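Histidine triad (HIT) protein (Sinorhizobium meliloti, PDB 3NRD) probably binds nucleotides and may act as a nucleotide hydrolase or transferase, this chain being the HIT-domain part of a longer protein. Local coordinates at residues G19-C24 with L37-Q42. Sequence-based numbering, arbitrary orientation.
With SO4 (sulfate ion), chain I.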
# COMPACT_ATOMS: atom_id res chain seq x y z
N GLY A 19 -8.31 -17.33 -8.18
CA GLY A 19 -9.28 -16.74 -9.10
C GLY A 19 -8.75 -15.49 -9.78
O GLY A 19 -7.65 -15.04 -9.52
N THR A 20 -9.57 -14.97 -10.67
CA THR A 20 -9.30 -13.74 -11.39
C THR A 20 -10.52 -12.87 -11.24
O THR A 20 -11.63 -13.39 -11.19
CB THR A 20 -9.04 -14.05 -12.87
OG1 THR A 20 -7.94 -14.98 -12.93
CG2 THR A 20 -8.67 -12.80 -13.65
N LEU A 21 -10.30 -11.57 -11.14
CA LEU A 21 -11.34 -10.55 -11.16
C LEU A 21 -11.41 -10.08 -12.61
O LEU A 21 -11.30 -10.93 -13.49
CB LEU A 21 -11.02 -9.47 -10.13
CG LEU A 21 -10.97 -9.91 -8.66
CD1 LEU A 21 -10.59 -8.72 -7.78
CD2 LEU A 21 -12.27 -10.56 -8.18
N GLY A 22 -11.64 -8.81 -12.89
CA GLY A 22 -11.61 -8.33 -14.27
C GLY A 22 -10.21 -8.02 -14.76
O GLY A 22 -9.75 -8.48 -15.81
N LEU A 23 -9.56 -7.17 -14.01
CA LEU A 23 -8.21 -6.76 -14.33
C LEU A 23 -7.18 -7.65 -13.63
O LEU A 23 -6.16 -7.98 -14.25
CB LEU A 23 -8.01 -5.32 -13.92
CG LEU A 23 -6.60 -4.74 -14.08
CD1 LEU A 23 -6.13 -4.82 -15.51
CD2 LEU A 23 -6.61 -3.29 -13.56
N CYS A 24 -7.41 -7.97 -12.35
CA CYS A 24 -6.41 -8.58 -11.49
C CYS A 24 -6.61 -10.08 -11.31
O CYS A 24 -7.72 -10.52 -11.03
CB CYS A 24 -6.41 -7.95 -10.12
SG CYS A 24 -5.75 -6.29 -10.10
N LEU A 37 -3.43 -11.79 0.56
CA LEU A 37 -3.74 -11.93 -0.84
C LEU A 37 -2.88 -10.98 -1.63
O LEU A 37 -2.46 -9.91 -1.13
CB LEU A 37 -5.18 -11.55 -1.09
CG LEU A 37 -6.21 -12.30 -0.23
CD1 LEU A 37 -7.61 -11.85 -0.61
CD2 LEU A 37 -6.07 -13.81 -0.37
N ILE A 38 -2.62 -11.34 -2.87
CA ILE A 38 -2.09 -10.37 -3.81
C ILE A 38 -2.97 -10.27 -5.03
O ILE A 38 -3.56 -11.26 -5.46
CB ILE A 38 -0.60 -10.64 -4.20
CG1 ILE A 38 -0.41 -11.93 -4.95
CG2 ILE A 38 0.24 -10.67 -2.94
CD1 ILE A 38 1.02 -12.10 -5.51
N LEU A 39 -3.05 -9.05 -5.55
CA LEU A 39 -3.80 -8.73 -6.76
C LEU A 39 -2.77 -8.37 -7.81
O LEU A 39 -1.94 -7.51 -7.58
CB LEU A 39 -4.76 -7.57 -6.56
CG LEU A 39 -6.15 -8.01 -6.10
CD1 LEU A 39 -6.08 -8.58 -4.67
CD2 LEU A 39 -7.13 -6.86 -6.20
N VAL A 40 -2.81 -9.05 -8.96
CA VAL A 40 -1.80 -8.82 -10.01
C VAL A 40 -2.57 -8.37 -11.24
O VAL A 40 -3.23 -9.21 -11.86
CB VAL A 40 -0.99 -10.06 -10.30
CG1 VAL A 40 0.08 -9.74 -11.43
CG2 VAL A 40 -0.37 -10.58 -9.00
N PRO A 41 -2.56 -7.06 -11.53
CA PRO A 41 -3.22 -6.56 -12.75
C PRO A 41 -2.57 -7.18 -13.96
O PRO A 41 -1.35 -7.16 -14.08
CB PRO A 41 -2.92 -5.07 -12.75
CG PRO A 41 -2.40 -4.73 -11.44
CD PRO A 41 -2.00 -5.95 -10.73
N GLN A 42 -3.38 -7.68 -14.89
CA GLN A 42 -2.88 -8.45 -16.03
C GLN A 42 -2.52 -7.55 -17.21
O GLN A 42 -3.05 -7.69 -18.31
CB GLN A 42 -3.91 -9.47 -16.41
CG GLN A 42 -4.29 -10.40 -15.29
CD GLN A 42 -5.45 -11.28 -15.69
OE1 GLN A 42 -5.26 -12.46 -15.95
NE2 GLN A 42 -6.65 -10.72 -15.72
S SO4 I . -10.92 -11.37 -17.12
O1 SO4 I . -12.06 -10.97 -16.33
O2 SO4 I . -11.22 -12.72 -17.60
O3 SO4 I . -10.74 -10.45 -18.24
O4 SO4 I . -9.72 -11.37 -16.30
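Cys-24 and Pro-41 face each other as an antiparallel non-hydrogen-bonded pair, their CA atoms 4.0 Å apart, where the turn 21-23 leads into strand 24-29 beside strand 36-41. Just beyond this pair Gln-42 N donates to Leu-23 O (2.9 Å), while Cys-24 CA meets Val-40 O in a CA-H...O contact. The turn is closed by Leu-21 N bonding to Cys-24 O, and Glu-63 of helix 54-75 accepts from the backbone N of Leu-23 and Cys-24. Leu-23 O also takes a second bond, from Gln-42 NE2 (3.1 Å, 150° at the hydrogen). The two donors come from opposite faces of the carbonyl plane; NE2 stands well above it, although the oxygen lies near the plane of the amide. With CG beside its own backbone N (chi1 -58°) and the chain extended beyond, Gln-42 reaches back over the turn, passing its amide across Thr-20 CG2. This joins the tight connection between the first two strands of the antiparallel HIT-domain sheet to the end of the third. Gln-42 NE2 also bonds to O4 of a sulfate, probably from the crystallisation liquor, and OE1 accepts from Gln-25 NE2. Replacing Gln-42 by an alanine is likely to take from Leu-23 O its second donor and from Gln-25 NE2 the acceptor at OE1. On the face of Cys-24 and Pro-41, Cys-24 SG lies 3.8 Å from Pro-41 CD and 3.9 Å from Leu-39 CB, with Leu-60 of helix 54-75 also touching Cys-24. An anti chi1 (176°) brings Leu-23 CG across the proline ring, 3.9 Å from Pro-41 CB.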